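Local coordinates for extracellular solute-binding protein family 1 (Kribbella flavida, PDB 5IXP) that probably captures a solute outside the cell and delivers it to an ABC transporter, as other family 1 extracellular solute-binding proteins do, at residues Leu294-Lys306 and Ser312-Gln325. Sequence-based numbering, arbitrary orientation.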
ATOM      1  N   LEU A 294      16.714   9.212   8.990  1.00 10.48           N
ATOM      2  CA  LEU A 294      15.347   9.619   8.692  1.00 10.89           C
ATOM      3  C   LEU A 294      14.357   8.475   8.882  1.00 12.03           C
ATOM      4  O   LEU A 294      13.170   8.724   9.117  1.00 12.75           O
ATOM      5  CB  LEU A 294      15.252  10.154   7.253  1.00 11.76           C
ATOM      6  CG  LEU A 294      15.892  11.524   6.980  1.00 10.14           C
ATOM      7  CD1 LEU A 294      16.013  11.739   5.471  1.00  9.23           C
ATOM      8  CD2 LEU A 294      15.095  12.672   7.625  1.00 12.12           C
ATOM      9  N   THR A 295      14.806   7.226   8.750  1.00 10.46           N
ATOM     10  CA  THR A 295      13.911   6.080   8.873  1.00 12.02           C
ATOM     11  C   THR A 295      14.054   5.354  10.208  1.00 11.92           C
ATOM     12  O   THR A 295      13.440   4.295  10.390  1.00 15.00           O
ATOM     13  CB  THR A 295      14.132   5.099   7.715  1.00 12.06           C
ATOM     14  OG1 THR A 295      15.503   4.664   7.697  1.00 10.67           O
ATOM     15  CG2 THR A 295      13.784   5.776   6.383  1.00 13.19           C
ATOM     16  N   ALA A 296      14.832   5.907  11.145  1.00 12.69           N
ATOM     17  CA  ALA A 296      14.966   5.324  12.473  1.00 13.38           C
ATOM     18  C   ALA A 296      13.664   5.475  13.267  1.00 15.93           C
ATOM     19  O   ALA A 296      12.857   6.372  12.997  1.00 15.00           O
ATOM     20  CB  ALA A 296      16.126   5.984  13.227  1.00 10.25           C
ATOM     21  N   PRO A 297      13.443   4.607  14.266  1.00 14.91           N
ATOM     22  CA  PRO A 297      12.181   4.668  15.027  1.00 15.63           C
ATOM     23  C   PRO A 297      11.854   6.035  15.607  1.00 15.46           C
ATOM     24  O   PRO A 297      10.694   6.456  15.516  1.00 17.32           O
ATOM     25  CB  PRO A 297      12.390   3.631  16.144  1.00 17.32           C
ATOM     26  CG  PRO A 297      13.439   2.711  15.638  1.00 17.95           C
ATOM     27  CD  PRO A 297      14.277   3.452  14.647  1.00 15.54           C
ATOM     28  N   GLU A 298      12.828   6.739  16.200  0.60 15.72           N
ATOM     29  CA  GLU A 298      12.526   8.041  16.790  0.60 15.34           C
ATOM     30  C   GLU A 298      12.016   9.014  15.732  0.60 15.69           C
ATOM     31  O   GLU A 298      11.117   9.819  16.003  0.60 16.57           O
ATOM     32  CB  GLU A 298      13.756   8.615  17.507  0.60 16.88           C
ATOM     33  CG  GLU A 298      14.135   7.869  18.792  0.60 18.17           C
ATOM     34  CD  GLU A 298      15.080   8.655  19.705  0.60 25.56           C
ATOM     35  OE1 GLU A 298      15.769   9.585  19.226  0.60 32.02           O
ATOM     36  OE2 GLU A 298      15.135   8.339  20.913  0.60 26.07           O
ATOM     37  N   GLN A 299      12.563   8.942  14.517  1.00 13.67           N
ATOM     38  CA  GLN A 299      12.120   9.837  13.456  1.00 12.26           C
ATOM     39  C   GLN A 299      10.784   9.394  12.878  1.00 13.61           C
ATOM     40  O   GLN A 299       9.944  10.236  12.545  1.00 13.54           O
ATOM     41  CB  GLN A 299      13.188   9.940  12.368  1.00 10.52           C
ATOM     42  CG  GLN A 299      14.294  10.950  12.737  1.00 12.13           C
ATOM     43  CD  GLN A 299      15.075  10.538  13.969  1.00 14.10           C
ATOM     44  OE1 GLN A 299      14.916  11.124  15.042  1.00 15.19           O
ATOM     45  NE2 GLN A 299      15.937   9.533  13.820  1.00 11.87           N
ATOM     46  N   GLN A 300      10.553   8.086  12.771  1.00 11.61           N
ATOM     47  CA  GLN A 300       9.249   7.649  12.281  1.00 14.23           C
ATOM     48  C   GLN A 300       8.136   8.032  13.249  1.00 16.18           C
ATOM     49  O   GLN A 300       7.013   8.332  12.818  1.00 13.34           O
ATOM     50  CB  GLN A 300       9.265   6.146  12.007  1.00 14.98           C
ATOM     51  CG  GLN A 300      10.299   5.749  10.945  1.00 14.40           C
ATOM     52  CD  GLN A 300       9.797   4.641  10.036  1.00 13.53           C
ATOM     53  OE1 GLN A 300       8.647   4.233  10.126  1.00 16.98           O
ATOM     54  NE2 GLN A 300      10.659   4.152   9.163  1.00 13.00           N
ATOM     55  N   ILE A 301       8.430   8.071  14.550  1.00 13.92           N
ATOM     56  CA  ILE A 301       7.438   8.563  15.505  1.00 12.39           C
ATOM     57  C   ILE A 301       7.167  10.048  15.285  1.00 13.85           C
ATOM     58  O   ILE A 301       6.012  10.489  15.312  1.00 15.20           O
ATOM     59  CB  ILE A 301       7.891   8.272  16.945  1.00 15.33           C
ATOM     60  CG1 ILE A 301       7.830   6.764  17.204  1.00 17.89           C
ATOM     61  CG2 ILE A 301       7.027   9.059  17.938  1.00 16.41           C
ATOM     62  CD1 ILE A 301       8.563   6.327  18.437  1.00 21.92           C
ATOM     63  N   LYS A 302       8.217  10.846  15.054  1.00 14.31           N
ATOM     64  CA  LYS A 302       8.003  12.268  14.796  1.00 16.74           C
ATOM     65  C   LYS A 302       7.136  12.483  13.561  1.00 17.80           C
ATOM     66  O   LYS A 302       6.233  13.330  13.566  1.00 16.95           O
ATOM     67  CB  LYS A 302       9.341  12.988  14.633  1.00 17.15           C
ATOM     68  CG  LYS A 302      10.179  13.022  15.882  1.00 21.11           C
ATOM     69  CD  LYS A 302      11.565  13.554  15.550  1.00 22.60           C
ATOM     70  CE  LYS A 302      12.556  13.310  16.662  1.00 25.23           C
ATOM     71  NZ  LYS A 302      13.947  13.546  16.190  1.00 25.05           N
ATOM     72  N   VAL A 303       7.395  11.719  12.494  1.00 15.42           N
ATOM     73  CA  VAL A 303       6.604  11.830  11.271  1.00 14.03           C
ATOM     74  C   VAL A 303       5.166  11.400  11.529  1.00 14.17           C
ATOM     75  O   VAL A 303       4.217  12.036  11.051  1.00 14.30           O
ATOM     76  CB  VAL A 303       7.258  10.998  10.146  1.00 15.34           C
ATOM     77  CG1 VAL A 303       6.332  10.880   8.937  1.00 17.17           C
ATOM     78  CG2 VAL A 303       8.635  11.595   9.747  1.00 15.79           C
ATOM     79  N   PHE A 304       4.982  10.315  12.289  1.00 13.17           N
ATOM     80  CA  PHE A 304       3.637   9.877  12.652  1.00 14.02           C
ATOM     81  C   PHE A 304       2.855  10.994  13.344  1.00 15.31           C
ATOM     82  O   PHE A 304       1.685  11.231  13.026  1.00 17.23           O
ATOM     83  CB  PHE A 304       3.720   8.642  13.554  1.00 14.00           C
ATOM     84  CG  PHE A 304       2.389   8.200  14.105  1.00 18.94           C
ATOM     85  CD1 PHE A 304       1.490   7.514  13.305  1.00 21.18           C
ATOM     86  CD2 PHE A 304       2.051   8.449  15.434  1.00 21.03           C
ATOM     87  CE1 PHE A 304       0.261   7.095  13.813  1.00 25.07           C
ATOM     88  CE2 PHE A 304       0.829   8.035  15.945  1.00 23.93           C
ATOM     89  CZ  PHE A 304      -0.064   7.357  15.136  1.00 24.74           C
ATOM     90  N   LYS A 305       3.479  11.694  14.292  1.00 17.02           N
ATOM     91  CA  LYS A 305       2.751  12.761  14.965  1.00 19.18           C
ATOM     92  C   LYS A 305       2.545  13.964  14.066  1.00 20.25           C
ATOM     93  O   LYS A 305       1.544  14.667  14.208  1.00 21.58           O
ATOM     94  CB  LYS A 305       3.450  13.165  16.256  1.00 24.13           C
ATOM     95  CG  LYS A 305       3.903  11.973  17.074  1.00 30.77           C
ATOM     96  CD  LYS A 305       4.245  12.374  18.476  1.00 40.64           C
ATOM     97  CE  LYS A 305       5.457  13.257  18.500  1.00 48.26           C
ATOM     98  NZ  LYS A 305       6.494  12.707  19.426  1.00 53.89           N
ATOM     99  N   LYS A 306       3.458  14.208  13.132  1.00 20.99           N
ATOM    100  CA  LYS A 306       3.347  15.390  12.288  1.00 21.27           C
ATOM    101  C   LYS A 306       2.315  15.199  11.179  1.00 19.36           C
ATOM    102  O   LYS A 306       1.456  16.064  10.970  1.00 21.59           O
ATOM    103  CB  LYS A 306       4.711  15.736  11.694  1.00 21.44           C
ATOM    104  CG  LYS A 306       4.779  17.135  11.102  1.00 29.15           C
ATOM    105  CD  LYS A 306       6.103  17.372  10.386  1.00 36.52           C
ATOM    106  CE  LYS A 306       6.219  18.817   9.901  1.00 41.58           C
ATOM    107  NZ  LYS A 306       6.097  19.790  11.029  1.00 43.68           N
ATOM    108  N   SER A 312       7.009   1.859   9.944  1.00 11.69           N
ATOM    109  CA  SER A 312       7.362   0.490   9.591  1.00 12.71           C
ATOM    110  C   SER A 312       8.428  -0.089  10.511  1.00 13.87           C
ATOM    111  O   SER A 312       8.882  -1.214  10.283  1.00 14.34           O
ATOM    112  CB  SER A 312       7.825   0.413   8.131  1.00 12.50           C
ATOM    113  OG  SER A 312       9.030   1.138   7.904  1.00 12.41           O
ATOM    114  N   THR A 313       8.828   0.648  11.544  1.00 13.82           N
ATOM    115  CA  THR A 313       9.881   0.229  12.459  1.00 14.17           C
ATOM    116  C   THR A 313       9.250  -0.336  13.727  1.00 15.64           C
ATOM    117  O   THR A 313       8.450   0.344  14.385  1.00 17.84           O
ATOM    118  CB  THR A 313      10.791   1.412  12.803  1.00 16.63           C
ATOM    119  OG1 THR A 313       9.982   2.529  13.207  1.00 18.41           O
ATOM    120  CG2 THR A 313      11.642   1.819  11.592  1.00 18.65           C
ATOM    121  N   VAL A 314       9.619  -1.570  14.081  1.00 14.52           N
ATOM    122  CA  VAL A 314       8.861  -2.269  15.124  1.00 17.32           C
ATOM    123  C   VAL A 314       8.999  -1.592  16.484  1.00 17.80           C
ATOM    124  O   VAL A 314       8.085  -1.675  17.317  1.00 19.19           O
ATOM    125  CB  VAL A 314       9.270  -3.751  15.196  1.00 17.72           C
ATOM    126  CG1 VAL A 314       8.900  -4.471  13.903  1.00 19.40           C
ATOM    127  CG2 VAL A 314      10.761  -3.889  15.498  1.00 19.10           C
ATOM    128  N   ASP A 315      10.129  -0.926  16.748  1.00 16.45           N
ATOM    129  CA  ASP A 315      10.287  -0.269  18.043  1.00 21.45           C
ATOM    130  C   ASP A 315       9.257   0.833  18.246  1.00 22.40           C
ATOM    131  O   ASP A 315       8.880   1.119  19.385  1.00 23.05           O
ATOM    132  CB  ASP A 315      11.689   0.325  18.194  1.00 19.66           C
ATOM    133  CG  ASP A 315      12.753  -0.724  18.421  1.00 24.12           C
ATOM    134  OD1 ASP A 315      12.400  -1.902  18.583  1.00 27.14           O
ATOM    135  OD2 ASP A 315      13.955  -0.361  18.433  1.00 28.58           O
ATOM    136  N   ALA A 316       8.819   1.487  17.166  1.00 20.74           N
ATOM    137  CA  ALA A 316       7.828   2.543  17.302  1.00 18.57           C
ATOM    138  C   ALA A 316       6.514   2.012  17.858  1.00 21.15           C
ATOM    139  O   ALA A 316       5.745   2.779  18.451  1.00 21.73           O
ATOM    140  CB  ALA A 316       7.590   3.236  15.951  1.00 15.85           C
ATOM    141  N   TYR A 317       6.245   0.715  17.692  1.00 20.48           N
ATOM    142  CA  TYR A 317       4.997   0.142  18.188  1.00 22.53           C
ATOM    143  C   TYR A 317       5.000  -0.019  19.698  1.00 25.74           C
ATOM    144  O   TYR A 317       3.954  -0.334  20.271  1.00 29.58           O
ATOM    145  CB  TYR A 317       4.722  -1.215  17.534  1.00 20.70           C
ATOM    146  CG  TYR A 317       4.716  -1.199  16.015  1.00 18.68           C
ATOM    147  CD1 TYR A 317       4.529  -0.016  15.303  1.00 16.29           C
ATOM    148  CD2 TYR A 317       4.896  -2.376  15.297  1.00 19.87           C
ATOM    149  CE1 TYR A 317       4.525  -0.008  13.917  1.00 17.21           C
ATOM    150  CE2 TYR A 317       4.894  -2.380  13.918  1.00 21.29           C
ATOM    151  CZ  TYR A 317       4.711  -1.192  13.228  1.00 20.13           C
ATOM    152  OH  TYR A 317       4.707  -1.201  11.847  1.00 19.28           O
ATOM    153  N   GLU A 318       6.139   0.176  20.351  1.00 26.30           N
ATOM    154  CA  GLU A 318       6.192   0.197  21.806  1.00 30.13           C
ATOM    155  C   GLU A 318       5.949   1.588  22.363  1.00 31.49           C
ATOM    156  O   GLU A 318       5.929   1.758  23.588  1.00 38.91           O
ATOM    157  CB  GLU A 318       7.547  -0.325  22.312  1.00 32.10           C
ATOM    158  CG  GLU A 318       8.078  -1.535  21.568  1.00 37.44           C
ATOM    159  CD  GLU A 318       7.607  -2.857  22.144  1.00 46.75           C
ATOM    160  OE1 GLU A 318       6.447  -2.944  22.599  1.00 50.25           O
ATOM    161  OE2 GLU A 318       8.408  -3.819  22.135  1.00 52.05           O
ATOM    162  N   SER A 319       5.767   2.581  21.501  1.00 26.18           N
ATOM    163  CA  SER A 319       5.566   3.953  21.936  1.00 28.20           C
ATOM    164  C   SER A 319       4.090   4.216  22.178  1.00 24.69           C
ATOM    165  O   SER A 319       3.258   3.938  21.310  1.00 25.12           O
ATOM    166  CB  SER A 319       6.082   4.939  20.898  1.00 29.64           C
ATOM    167  OG  SER A 319       5.696   6.251  21.258  1.00 34.88           O
ATOM    168  N   GLU A 320       3.773   4.782  23.345  1.00 24.58           N
ATOM    169  CA  GLU A 320       2.403   5.199  23.607  1.00 24.30           C
ATOM    170  C   GLU A 320       1.931   6.247  22.610  1.00 25.91           C
ATOM    171  O   GLU A 320       0.724   6.377  22.398  1.00 26.29           O
ATOM    172  CB  GLU A 320       2.266   5.730  25.040  1.00 28.40           C
ATOM    173  N   GLN A 321       2.845   7.012  22.002  0.52 26.75           N
ATOM    174  CA  GLN A 321       2.423   7.942  20.956  0.52 26.29           C
ATOM    175  C   GLN A 321       1.649   7.209  19.870  0.52 25.19           C
ATOM    176  O   GLN A 321       0.642   7.711  19.356  0.52 25.05           O
ATOM    177  CB  GLN A 321       3.634   8.667  20.360  0.52 30.07           C
ATOM    178  CG  GLN A 321       4.285   9.675  21.302  0.52 31.29           C
ATOM    179  CD  GLN A 321       3.351  10.811  21.674  0.52 33.47           C
ATOM    180  OE1 GLN A 321       2.519  11.236  20.872  0.52 35.11           O
ATOM    181  NE2 GLN A 321       3.477  11.300  22.901  0.52 36.51           N
ATOM    182  N   VAL A 322       2.080   5.994  19.537  1.00 23.44           N
ATOM    183  CA  VAL A 322       1.376   5.225  18.514  1.00 23.44           C
ATOM    184  C   VAL A 322       0.185   4.485  19.111  1.00 23.31           C
ATOM    185  O   VAL A 322      -0.947   4.626  18.642  1.00 25.58           O
ATOM    186  CB  VAL A 322       2.342   4.251  17.809  1.00 21.91           C
ATOM    187  CG1 VAL A 322       1.569   3.311  16.892  1.00 23.26           C
ATOM    188  CG2 VAL A 322       3.397   5.015  17.036  1.00 24.38           C
ATOM    189  N   THR A 323       0.415   3.702  20.168  1.00 22.04           N
ATOM    190  CA  THR A 323      -0.610   2.758  20.599  1.00 24.82           C
ATOM    191  C   THR A 323      -1.800   3.433  21.264  1.00 26.48           C
ATOM    192  O   THR A 323      -2.860   2.810  21.380  1.00 28.81           O
ATOM    193  CB  THR A 323      -0.022   1.721  21.552  1.00 28.78           C
ATOM    194  OG1 THR A 323       0.553   2.383  22.681  1.00 28.08           O
ATOM    195  CG2 THR A 323       1.043   0.886  20.847  1.00 30.51           C
ATOM    196  N   ALA A 324      -1.663   4.676  21.705  1.00 23.76           N
ATOM    197  CA  ALA A 324      -2.785   5.371  22.320  1.00 21.98           C
ATOM    198  C   ALA A 324      -3.679   6.068  21.305  1.00 23.16           C
ATOM    199  O   ALA A 324      -4.695   6.654  21.694  1.00 25.36           O
ATOM    200  CB  ALA A 324      -2.281   6.394  23.345  1.00 24.34           C
ATOM    201  N   GLN A 325      -3.330   6.025  20.024  1.00 24.05           N
ATOM    202  CA  GLN A 325      -4.050   6.803  19.025  1.00 22.04           C
ATOM    203  C   GLN A 325      -5.472   6.284  18.870  1.00 20.20           C
ATOM    204  O   GLN A 325      -5.696   5.077  18.742  1.00 22.71           O
ATOM    205  CB  GLN A 325      -3.319   6.755  17.683  1.00 22.26           C
ATOM    206  CG  GLN A 325      -3.886   7.717  16.655  1.00 25.96           C
ATOM    207  CD  GLN A 325      -3.459   7.382  15.237  1.00 31.43           C
ATOM    208  OE1 GLN A 325      -3.141   6.230  14.927  1.00 34.79           O
ATOM    209  NE2 GLN A 325      -3.436   8.394  14.368  1.00 32.27           N
TER
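Phe304 reaches from helix 297-307 onto the short helix 320-323, its CG anti to the backbone N (chi1 174°), which carries the ring out to Val322. Val322 CG2 sits over one face, toward the rim, in a CH-pi contact 4.3 Å from the ring centroid. Two oxygens meet the ring's edge instead: Gln321 O lies 3.4 Å from Phe304 CE2, and Gln325 OE1 is in the ring plane, 3.3 Å from Phe304 CZ. One turn back, Ile301 sends CG1 against Ala316 CB (3.8 Å) and CD1 against Ser319, the N-cap whose OG accepts from Gln321 N. At the start of the helix, Pro297 lies alongside Asp315 CB; Thr313 OG1, 3.6 Å from Pro297 CA, is buried without a polar partner, and Thr313 CG2 packs against Thr295 O and the Gln300 amide. Gln300 OE1 accepts from Ser312 N at 2.9 Å, the donor tilted 21° from the carbonyl plane. A leucine at Gln300 would probably leave Ser312 N without this acceptor. Helix 297-307 thus packs on the 3-10 segment 314-318 and the capped helix 320-323; strand 310-311, linking the segments, places Pro311 against Gln300, Phe304 and Ala316, Ser312 OG bonds to Thr111 O of strand 108-121, and helix 15-24 packs against Val303.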